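Local atomic coordinates of peptidoglycan D,D-transpeptidase FtsI (Yersinia pestis, PDB entry 6SYN), a protein that probably cross-links peptidoglycan strands during cell division by D,D-transpeptidation, and is a target of penicillin-type antibiotics, which acylate enzymes of this family. Residues R16-D21 against L27-P32; T427-K432 against I436-G441; T442-G447 against Y452-L457. One frame throughout, in Å; residues are numbered along the deposited sequence.

How the interactions relate
Interaction 1 comes first along the chain, in the N-terminal part that belongs to the penicillin-binding-protein dimerisation family. Interactions 2 and 3 follow much later, inside the transpeptidase range. The centre of interaction 1 lies about 37 Å from that of interaction 2 and about 41 Å from that of interaction 3, on the opposite side of the chain's centre. The two later contacts are joined directly: strand 437-446 runs through both, its first half backed by 427-432 and its second half paired with 452-457 at the edge of the antiparallel sheet. Both touch CB9, so this one strand supplies one wall of the ligand's binding site, far from interaction 1.

Interaction 1. Residues R16-D21 against L27-P32; sequences RGMISD and LAVSVP
Ile19 lays its CG1 branch against the methyl of Ala28, with Ile19 CD1 3.6 Å from Ala28 CB. The branch is fully extended, and CG2 takes the place opposite the backbone N (chi1 -45°), which leaves CG1 beside that nitrogen and facing the alanine. Both side chains lie on the same face of the sheet, where Ile124 and Arg112 touch both and Val137 touches Ile19. Behind this pair the two backbones run antiparallel: Ile19 N donates to Ala28 O at 3.0 Å, and Ile19 O is gripped twice, by Leu27 N at 2.8 Å in the carbonyl plane and by Ala28 N at 3.0 Å, somewhat tilted from it. Two residues facing one is a classic beta bulge, and it lies in the hairpin formed by 19-20 and 26-38, where the chain turns a corner at Leu27 and Ala28, in the N-terminal part of this class B penicillin-binding protein. Met18 swings its CG round opposite its own nitrogen (chi1 -163°) and runs alongside Val29, pointing the same way, with Met18 CG 4.0 Å from Val29 CG2. Towards the turn, Leu27 CD1 rests on Asp21 CB at 4.1 Å, while the Asp21 carboxylate forms a salt bridge with Arg25 and accepts bonds from the backbone N of Ser23 and Glu183. At the other end the serine hydroxyl replaces a backbone acceptor: Arg16 N donates to Ser30 OG at 3.0 Å, and that oxygen is also bonded to Ser110. The Arg16 side chain kinks at CG-CD and delivers its guanidinium to Asp142 and Glu138.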
loop_
_atom_site.group_PDB
_atom_site.type_symbol
_atom_site.label_atom_id
_atom_site.label_comp_id
_atom_site.label_asym_id
_atom_site.label_seq_id
_atom_site.Cartn_x
_atom_site.Cartn_y
_atom_site.Cartn_z
ATOM N N ARG A 16 -9.425 -18.164 18.206
ATOM C CA ARG A 16 -10.087 -16.954 17.644
ATOM C C ARG A 16 -10.835 -17.360 16.369
ATOM O O ARG A 16 -10.491 -18.412 15.793
ATOM C CB ARG A 16 -9.047 -15.876 17.313
ATOM C CG ARG A 16 -8.237 -15.375 18.502
ATOM C CD ARG A 16 -6.960 -14.658 18.089
ATOM N NE ARG A 16 -7.203 -13.491 17.247
ATOM C CZ ARG A 16 -7.591 -12.292 17.685
ATOM N NH1 ARG A 16 -7.791 -12.075 18.976
ATOM N NH2 ARG A 16 -7.781 -11.306 16.826
ATOM N N GLY A 17 -11.806 -16.553 15.936
ATOM C CA GLY A 17 -12.484 -16.708 14.634
ATOM C C GLY A 17 -11.480 -16.758 13.495
ATOM O O GLY A 17 -10.361 -16.270 13.680
ATOM N N MET A 18 -11.860 -17.325 12.351
ATOM C CA MET A 18 -10.938 -17.548 11.209
ATOM C C MET A 18 -11.062 -16.395 10.204
ATOM O O MET A 18 -12.202 -16.093 9.774
ATOM C CB MET A 18 -11.251 -18.871 10.508
ATOM C CG MET A 18 -10.122 -19.346 9.635
ATOM S SD MET A 18 -10.664 -20.625 8.495
ATOM C CE MET A 18 -11.393 -19.615 7.207
ATOM N N ILE A 19 -9.927 -15.792 9.830
ATOM C CA ILE A 19 -9.847 -14.750 8.764
ATOM C C ILE A 19 -9.518 -15.444 7.441
ATOM O O ILE A 19 -8.472 -16.122 7.368
ATOM C CB ILE A 19 -8.814 -13.652 9.087
ATOM C CG1 ILE A 19 -8.925 -13.163 10.535
ATOM C CG2 ILE A 19 -8.944 -12.515 8.084
ATOM C CD1 ILE A 19 -7.886 -12.139 10.928
ATOM N N SER A 20 -10.377 -15.264 6.440
ATOM C CA SER A 20 -10.200 -15.796 5.069
ATOM C C SER A 20 -10.258 -14.651 4.057
ATOM O O SER A 20 -10.726 -13.555 4.408
ATOM C CB SER A 20 -11.239 -16.830 4.772
ATOM O OG SER A 20 -12.524 -16.231 4.716
ATOM N N ASP A 21 -9.807 -14.924 2.834
ATOM C CA ASP A 21 -9.877 -13.991 1.679
ATOM C C ASP A 21 -11.265 -14.134 1.031
ATOM O O ASP A 21 -12.059 -14.987 1.489
ATOM C CB ASP A 21 -8.688 -14.228 0.737
ATOM C CG ASP A 21 -8.902 -15.307 -0.313
ATOM O OD1 ASP A 21 -9.808 -16.151 -0.119
ATOM O OD2 ASP A 21 -8.160 -15.291 -1.328
ATOM N N LEU A 27 -6.295 -17.202 5.970
ATOM C CA LEU A 27 -5.150 -16.272 6.188
ATOM C C LEU A 27 -4.764 -16.227 7.674
ATOM O O LEU A 27 -3.575 -16.007 7.957
ATOM C CB LEU A 27 -5.517 -14.869 5.692
ATOM C CG LEU A 27 -6.134 -14.773 4.299
ATOM C CD1 LEU A 27 -6.288 -13.317 3.900
ATOM C CD2 LEU A 27 -5.300 -15.513 3.266
ATOM N N ALA A 28 -5.729 -16.366 8.586
ATOM C CA ALA A 28 -5.500 -16.416 10.048
ATOM C C ALA A 28 -6.304 -17.580 10.631
ATOM O O ALA A 28 -7.546 -17.541 10.546
ATOM C CB ALA A 28 -5.870 -15.102 10.690
ATOM N N VAL A 29 -5.605 -18.578 11.177
ATOM C CA VAL A 29 -6.200 -19.842 11.700
ATOM C C VAL A 29 -5.638 -20.110 13.100
ATOM O O VAL A 29 -4.420 -19.957 13.295
ATOM C CB VAL A 29 -5.924 -21.020 10.747
ATOM C CG1 VAL A 29 -6.587 -22.301 11.222
ATOM C CG2 VAL A 29 -6.358 -20.709 9.325
ATOM N N SER A 30 -6.511 -20.484 14.036
ATOM C CA SER A 30 -6.166 -20.909 15.416
ATOM C C SER A 30 -5.921 -22.420 15.415
ATOM O O SER A 30 -6.887 -23.161 15.160
ATOM C CB SER A 30 -7.249 -20.516 16.390
ATOM O OG SER A 30 -6.953 -19.263 16.990
ATOM N N VAL A 31 -4.677 -22.855 15.651
ATOM C CA VAL A 31 -4.265 -24.291 15.589
ATOM C C VAL A 31 -3.837 -24.740 16.982
ATOM O O VAL A 31 -3.037 -24.072 17.634
ATOM C CB VAL A 31 -3.153 -24.527 14.546
ATOM C CG1 VAL A 31 -2.387 -25.821 14.785
ATOM C CG2 VAL A 31 -3.714 -24.510 13.133
ATOM N N PRO A 32 -4.352 -25.892 17.469
ATOM C CA PRO A 32 -3.962 -26.422 18.776
ATOM C C PRO A 32 -2.545 -27.014 18.731
ATOM O O PRO A 32 -2.276 -27.821 17.850
ATOM C CB PRO A 32 -5.026 -27.496 19.050
ATOM C CG PRO A 32 -5.423 -27.980 17.671
ATOM C CD PRO A 32 -5.327 -26.756 16.784
#

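Interaction 2. Residues T427-K432 against I436-G441; sequences TKAAIK and IAIKTG. With CB9 ((2R,4S)-2-[(1R)-1-{[(2S)-2-carboxy-2-phenylacetyl]amino}-2-oxoethyl]-5,5-dimethyl-1,3-thiazolidine-4-carboxylic acid), chain D.
Ile436 is the first residue of its segment to meet 427-432. It was modelled in two conformers, so what follows for its side chain holds for one of them. In that one, Ile436 CD1 reaches Ala429 CB at 4.2 Å, and the CG2 branch meets Ile431, whose side chain crosses it at about a right angle, with Ile436 CG2 4.2 Å from Ile431 CG1. Ala437 faces the other way, onto Val413 and Met416 of helix 406-416. Ile438 turns back, and its CD1 touches Ala429 CB at 3.9 Å, so the small alanine methyl serves both isoleucines. Lys439 again points away from 427-432 and begins the Lys-Thr-Gly motif of the penicillin-binding proteins. Its chain bends at CB-CG and at CD-CE, curling the amino group back so that Lys439 NZ bonds to Thr440 O at 3.0 Å from above the carbonyl plane (36° out of it). The same nitrogen is bonded to Ser304 OG, and the lysine side chain also touches Ser252 and Lys255. Thr440 holds OG1 between its backbone nitrogen and carbonyl carbon (chi1 58°), aimed at the bound CB9, a penicillin with its beta-lactam ring open: Thr440 OG1 donates to carboxylate oxygen OAG at 2.7 Å. Gly441 follows, its N 3.6 Å from the same OAG atom. As a whole, the strand pairs by backbone bonds with strand 455-464, at Val463, Ala461 and Tyr459. Helix 492-505 packs against Ala429, Ile431 and Ile438 through Ala492, Met499 and Phe495, and helix 406-416 lies behind Ala437.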
loop_
_atom_site.group_PDB
_atom_site.type_symbol
_atom_site.label_atom_id
_atom_site.label_comp_id
_atom_site.label_asym_id
_atom_site.label_seq_id
_atom_site.Cartn_x
_atom_site.Cartn_y
_atom_site.Cartn_z
ATOM N N THR A 427 5.680 3.784 -21.017
ATOM C CA THR A 427 5.681 2.675 -22.013
ATOM C C THR A 427 6.052 1.343 -21.349
ATOM O O THR A 427 5.531 0.300 -21.803
ATOM C CB THR A 427 6.649 2.990 -23.160
ATOM O OG1 THR A 427 7.824 3.561 -22.581
ATOM C CG2 THR A 427 6.061 3.942 -24.178
ATOM N N LYS A 428 6.911 1.374 -20.322
ATOM C CA LYS A 428 7.405 0.164 -19.606
ATOM C C LYS A 428 6.249 -0.576 -18.918
ATOM O O LYS A 428 6.414 -1.781 -18.661
ATOM C CB LYS A 428 8.524 0.522 -18.619
ATOM C CG LYS A 428 9.927 0.421 -19.212
ATOM C CD LYS A 428 11.021 1.040 -18.367
ATOM C CE LYS A 428 12.232 1.470 -19.175
ATOM N NZ LYS A 428 12.987 0.316 -19.724
ATOM N N ALA A 429 5.124 0.100 -18.655
ATOM C CA ALA A 429 3.918 -0.476 -18.011
ATOM C C ALA A 429 2.989 -1.133 -19.041
ATOM O O ALA A 429 2.000 -1.742 -18.609
ATOM C CB ALA A 429 3.182 0.599 -17.256
ATOM N N ALA A 430 3.272 -1.011 -20.344
ATOM C CA ALA A 430 2.415 -1.546 -21.429
ATOM C C ALA A 430 2.232 -3.052 -21.229
ATOM O O ALA A 430 3.232 -3.731 -20.917
ATOM C CB ALA A 430 2.999 -1.244 -22.788
ATOM N N ILE A 431 0.995 -3.527 -21.399
ATOM C CA ILE A 431 0.584 -4.949 -21.229
ATOM C C ILE A 431 0.176 -5.490 -22.595
ATOM O O ILE A 431 -0.657 -4.843 -23.250
ATOM C CB ILE A 431 -0.573 -5.064 -20.221
ATOM C CG1 ILE A 431 -0.261 -4.292 -18.939
ATOM C CG2 ILE A 431 -0.926 -6.523 -19.961
ATOM C CD1 ILE A 431 -0.978 -4.804 -17.724
ATOM N N LYS A 432 0.717 -6.643 -22.981
ATOM C CA LYS A 432 0.484 -7.254 -24.312
ATOM C C LYS A 432 -0.986 -7.683 -24.407
ATOM O O LYS A 432 -1.420 -8.520 -23.585
ATOM C CB LYS A 432 1.440 -8.431 -24.542
ATOM C CG LYS A 432 2.924 -8.082 -24.610
ATOM C CD LYS A 432 3.314 -7.216 -25.796
ATOM C CE LYS A 432 4.804 -6.945 -25.878
ATOM N NZ LYS A 432 5.555 -8.081 -26.462
ATOM N N ILE A 436 -4.403 0.371 -21.601
ATOM C CA ILE A 436 -4.304 0.843 -20.189
ATOM C C ILE A 436 -4.291 2.374 -20.152
ATOM O O ILE A 436 -3.753 2.992 -21.083
ATOM C CB ILE A 436 -3.083 0.240 -19.454
ATOM C CG1 ILE A 436 -1.745 0.791 -19.955
ATOM C CG2 ILE A 436 -3.113 -1.281 -19.504
ATOM C CD1 ILE A 436 -0.558 0.316 -19.148
ATOM N N ALA A 437 -4.886 2.939 -19.100
ATOM C CA ALA A 437 -4.898 4.382 -18.780
ATOM C C ALA A 437 -4.118 4.606 -17.478
ATOM O O ALA A 437 -4.682 4.379 -16.384
ATOM C CB ALA A 437 -6.322 4.868 -18.682
ATOM N N ILE A 438 -2.855 5.020 -17.607
ATOM C CA ILE A 438 -1.930 5.293 -16.471
ATOM C C ILE A 438 -1.485 6.754 -16.504
ATOM O O ILE A 438 -1.600 7.411 -17.552
ATOM C CB ILE A 438 -0.703 4.363 -16.514
ATOM C CG1 ILE A 438 0.228 4.685 -17.688
ATOM C CG2 ILE A 438 -1.135 2.910 -16.524
ATOM C CD1 ILE A 438 1.646 4.192 -17.500
ATOM N N LYS A 439 -0.954 7.210 -15.375
ATOM C CA LYS A 439 -0.146 8.442 -15.252
ATOM C C LYS A 439 1.078 8.102 -14.400
ATOM O O LYS A 439 0.899 7.516 -13.317
ATOM C CB LYS A 439 -0.996 9.545 -14.621
ATOM C CG LYS A 439 -0.317 10.900 -14.513
ATOM C CD LYS A 439 -0.129 11.582 -15.849
ATOM C CE LYS A 439 0.839 12.737 -15.793
ATOM N NZ LYS A 439 2.233 12.263 -15.664
ATOM N N THR A 440 2.277 8.427 -14.878
ATOM C CA THR A 440 3.527 8.317 -14.088
ATOM C C THR A 440 3.642 9.529 -13.165
ATOM O O THR A 440 2.877 10.494 -13.339
ATOM C CB THR A 440 4.768 8.227 -14.983
ATOM O OG1 THR A 440 4.781 9.393 -15.807
ATOM C CG2 THR A 440 4.789 6.972 -15.827
ATOM N N GLY A 441 4.584 9.462 -12.229
ATOM C CA GLY A 441 4.933 10.558 -11.314
ATOM C C GLY A 441 6.304 10.322 -10.710
ATOM O O GLY A 441 6.654 9.145 -10.460
HETATM C C CB9 D . 5.618 14.978 -11.898
HETATM N N CB9 D . 7.950 15.907 -11.882
HETATM O O CB9 D . 5.855 14.126 -11.076
HETATM C CA CB9 D . 6.668 15.840 -12.589
HETATM C CB CB9 D . 6.795 15.428 -14.084
HETATM C CAA CB9 D . 8.849 13.314 -16.222
HETATM C CAB CB9 D . 10.124 13.457 -14.082
HETATM O OAD CB9 D . 8.117 10.857 -14.167
HETATM O OAE CB9 D . 10.975 18.828 -9.744
HETATM O OAF CB9 D . 7.555 17.995 -11.172
HETATM O OAG CB9 D . 6.129 11.485 -14.758
HETATM O OAH CB9 D . 9.332 17.744 -8.938
HETATM C CAJ CB9 D . 13.041 14.561 -11.972
HETATM C CAK CB9 D . 12.766 15.567 -12.868
HETATM C CAL CB9 D . 12.295 14.447 -10.822
HETATM C CAM CB9 D . 11.737 16.461 -12.615
HETATM C CAN CB9 D . 11.259 15.336 -10.566
HETATM N NAP CB9 D . 6.464 14.020 -14.342
HETATM S SAQ CB9 D . 8.501 15.581 -14.700
HETATM C CAR CB9 D . 7.250 11.696 -14.335
HETATM C CAS CB9 D . 10.082 18.028 -9.837
HETATM C CAT CB9 D . 8.356 17.091 -11.409
HETATM C CAU CB9 D . 10.947 16.338 -11.480
HETATM C CAX CB9 D . 7.591 13.153 -13.978
HETATM C CAY CB9 D . 9.860 17.373 -11.214
HETATM C CAZ CB9 D . 8.801 13.754 -14.768
#

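Interaction 3. Residues T442-G447 against Y452-L457; sequences TAKKVG and YMDRYL. With CB9 ((2R,4S)-2-[(1R)-1-{[(2S)-2-carboxy-2-phenylacetyl]amino}-2-oxoethyl]-5,5-dimethyl-1,3-thiazolidine-4-carboxylic acid), chain D.
Tyr452 takes Val446 on one face of its ring: Val446 CG2 stands 4.1 Å from the ring centroid, 19° off the normal, a CH-pi contact shifted toward the rim. At the ring's edge Lys444 O lies 3.5 Å from Tyr452 CE1. The phenol oxygen is tied to Glu249, and the ring of Tyr364 meets this one at a steep angle. Tyr456 has Ala443 O at its edge, while Thr442 CG2, Lys444 CG and the phenyl ring of CB9 approach obliquely; Tyr485 stacks on it. These tyrosines belong to a beta hairpin that extends the strand of the Lys-Thr-Gly motif at the rim of the active site. The hairpin is regular at Ala443 and Leu457, an antiparallel hydrogen-bonded pair, and then carries a bulge: its register slips by two between Lys444 and Val446, where the return strand turns a corner at Asp454. Lys445 spans the slip, its N donating to Arg455 O and its O receiving an almost straight bond from Met453 N at 3.1 Å. The Lys445 side chain crosses Leu457 at about a right angle, Lys445 CG lying 3.9 Å from Leu457 CG, and ends on Asn478. Lys444 instead runs alongside Tyr456 and Asp454, its NZ 4.1 Å from Asp454 OD1, beyond a salt bridge. Thr442 serves the ligand twice: chi1 of -40° sets OG1 beside its own N and leaves CG2 to Tyr456 and the phenyl ring. Its hydroxyl OG1, which also takes a bond from Gly487 N, donates to CB9 carboxylate oxygen OAD at 2.6 Å. The backbone Thr442 N points at the acyl oxygen O of CB9, as in an oxyanion hole, at 3.0 Å with an N-H...O angle of 159°.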
loop_
_atom_site.group_PDB
_atom_site.type_symbol
_atom_site.label_atom_id
_atom_site.label_comp_id
_atom_site.label_asym_id
_atom_site.label_seq_id
_atom_site.Cartn_x
_atom_site.Cartn_y
_atom_site.Cartn_z
ATOM N N THR A 442 7.068 11.400 -10.536
ATOM C CA THR A 442 8.351 11.435 -9.791
ATOM C C THR A 442 8.276 12.640 -8.852
ATOM O O THR A 442 8.582 13.762 -9.307
ATOM C CB THR A 442 9.556 11.488 -10.744
ATOM O OG1 THR A 442 9.316 10.618 -11.852
ATOM C CG2 THR A 442 10.856 11.112 -10.067
ATOM N N ALA A 443 7.812 12.425 -7.618
ATOM C CA ALA A 443 7.665 13.476 -6.585
ATOM C C ALA A 443 9.014 13.679 -5.896
ATOM O O ALA A 443 9.649 12.670 -5.533
ATOM C CB ALA A 443 6.587 13.110 -5.595
ATOM N N LYS A 444 9.450 14.935 -5.771
ATOM C CA LYS A 444 10.599 15.322 -4.914
ATOM C C LYS A 444 10.155 15.152 -3.461
ATOM O O LYS A 444 9.027 15.576 -3.138
ATOM C CB LYS A 444 11.078 16.742 -5.230
ATOM C CG LYS A 444 12.172 16.818 -6.284
ATOM C CD LYS A 444 12.825 18.178 -6.402
ATOM C CE LYS A 444 14.271 18.096 -6.855
ATOM N NZ LYS A 444 14.578 19.095 -7.907
ATOM N N LYS A 445 10.990 14.509 -2.642
ATOM C CA LYS A 445 10.676 14.173 -1.228
ATOM C C LYS A 445 10.982 15.383 -0.343
ATOM O O LYS A 445 12.136 15.834 -0.330
ATOM C CB LYS A 445 11.477 12.955 -0.763
ATOM C CG LYS A 445 10.759 11.623 -0.902
ATOM C CD LYS A 445 11.533 10.474 -0.300
ATOM C CE LYS A 445 11.612 10.519 1.211
ATOM N NZ LYS A 445 10.685 9.548 1.842
ATOM N N VAL A 446 9.978 15.876 0.378
ATOM C CA VAL A 446 10.119 17.039 1.301
ATOM C C VAL A 446 10.641 16.514 2.650
ATOM O O VAL A 446 10.247 15.399 3.051
ATOM C CB VAL A 446 8.795 17.826 1.402
ATOM C CG1 VAL A 446 7.749 17.113 2.246
ATOM C CG2 VAL A 446 9.018 19.246 1.901
ATOM N N GLY A 447 11.533 17.266 3.299
ATOM C CA GLY A 447 12.245 16.829 4.514
ATOM C C GLY A 447 11.521 17.247 5.784
ATOM O O GLY A 447 10.374 17.690 5.731
ATOM N N TYR A 452 13.152 20.632 -0.010
ATOM C CA TYR A 452 13.163 19.486 -0.955
ATOM C C TYR A 452 14.572 18.919 -1.084
ATOM O O TYR A 452 15.541 19.682 -1.257
ATOM C CB TYR A 452 12.571 19.872 -2.311
ATOM C CG TYR A 452 11.075 19.976 -2.229
ATOM C CD1 TYR A 452 10.296 18.834 -2.143
ATOM C CD2 TYR A 452 10.446 21.204 -2.119
ATOM C CE1 TYR A 452 8.920 18.906 -2.012
ATOM C CE2 TYR A 452 9.071 21.295 -1.988
ATOM C CZ TYR A 452 8.306 20.142 -1.933
ATOM O OH TYR A 452 6.952 20.210 -1.807
ATOM N N MET A 453 14.646 17.593 -0.999
ATOM C CA MET A 453 15.883 16.800 -1.180
ATOM C C MET A 453 15.903 16.316 -2.632
ATOM O O MET A 453 14.866 16.448 -3.317
ATOM C CB MET A 453 15.917 15.597 -0.230
ATOM C CG MET A 453 15.263 15.838 1.122
ATOM S SD MET A 453 15.209 14.308 2.080
ATOM C CE MET A 453 13.615 14.463 2.882
ATOM N N ASP A 454 17.043 15.793 -3.081
ATOM C CA ASP A 454 17.178 15.112 -4.393
ATOM C C ASP A 454 17.009 13.609 -4.144
ATOM O O ASP A 454 17.887 12.817 -4.527
ATOM C CB ASP A 454 18.459 15.574 -5.089
ATOM C CG ASP A 454 18.416 17.053 -5.447
ATOM O OD1 ASP A 454 17.343 17.677 -5.254
ATOM O OD2 ASP A 454 19.452 17.578 -5.908
ATOM N N ARG A 455 15.887 13.274 -3.503
ATOM C CA ARG A 455 15.387 11.912 -3.190
ATOM C C ARG A 455 13.932 11.899 -3.676
ATOM O O ARG A 455 13.296 12.974 -3.638
ATOM C CB ARG A 455 15.593 11.641 -1.694
ATOM C CG ARG A 455 16.953 12.111 -1.186
ATOM C CD ARG A 455 17.302 11.729 0.239
ATOM N NE ARG A 455 17.571 10.301 0.389
ATOM C CZ ARG A 455 18.704 9.760 0.837
ATOM N NH1 ARG A 455 19.727 10.519 1.202
ATOM N NH2 ARG A 455 18.808 8.445 0.927
ATOM N N TYR A 456 13.434 10.772 -4.191
ATOM C CA TYR A 456 12.198 10.758 -5.020
ATOM C C TYR A 456 11.248 9.624 -4.618
ATOM O O TYR A 456 11.701 8.580 -4.116
ATOM C CB TYR A 456 12.570 10.678 -6.503
ATOM C CG TYR A 456 13.609 11.683 -6.933
ATOM C CD1 TYR A 456 13.270 13.006 -7.167
ATOM C CD2 TYR A 456 14.938 11.317 -7.085
ATOM C CE1 TYR A 456 14.221 13.937 -7.555
ATOM C CE2 TYR A 456 15.902 12.234 -7.471
ATOM C CZ TYR A 456 15.543 13.550 -7.706
ATOM O OH TYR A 456 16.487 14.460 -8.088
ATOM N N LEU A 457 9.950 9.871 -4.821
ATOM C CA LEU A 457 8.865 8.858 -4.832
ATOM C C LEU A 457 8.560 8.485 -6.287
ATOM O O LEU A 457 7.924 9.300 -6.979
ATOM C CB LEU A 457 7.614 9.445 -4.173
ATOM C CG LEU A 457 7.767 9.880 -2.721
ATOM C CD1 LEU A 457 6.553 10.681 -2.281
ATOM C CD2 LEU A 457 7.972 8.677 -1.817
HETATM C C CB9 D . 5.618 14.978 -11.898
HETATM N N CB9 D . 7.950 15.907 -11.882
HETATM O O CB9 D . 5.855 14.126 -11.076
HETATM C CA CB9 D . 6.668 15.840 -12.589
HETATM C CB CB9 D . 6.795 15.428 -14.084
HETATM C CAA CB9 D . 8.849 13.314 -16.222
HETATM C CAB CB9 D . 10.124 13.457 -14.082
HETATM O OAD CB9 D . 8.117 10.857 -14.167
HETATM O OAE CB9 D . 10.975 18.828 -9.744
HETATM O OAF CB9 D . 7.555 17.995 -11.172
HETATM O OAG CB9 D . 6.129 11.485 -14.758
HETATM O OAH CB9 D . 9.332 17.744 -8.938
HETATM C CAJ CB9 D . 13.041 14.561 -11.972
HETATM C CAK CB9 D . 12.766 15.567 -12.868
HETATM C CAL CB9 D . 12.295 14.447 -10.822
HETATM C CAM CB9 D . 11.737 16.461 -12.615
HETATM C CAN CB9 D . 11.259 15.336 -10.566
HETATM N NAP CB9 D . 6.464 14.020 -14.342
HETATM S SAQ CB9 D . 8.501 15.581 -14.700
HETATM C CAR CB9 D . 7.250 11.696 -14.335
HETATM C CAS CB9 D . 10.082 18.028 -9.837
HETATM C CAT CB9 D . 8.356 17.091 -11.409
HETATM C CAU CB9 D . 10.947 16.338 -11.480
HETATM C CAX CB9 D . 7.591 13.153 -13.978
HETATM C CAY CB9 D . 9.860 17.373 -11.214
HETATM C CAZ CB9 D . 8.801 13.754 -14.768
#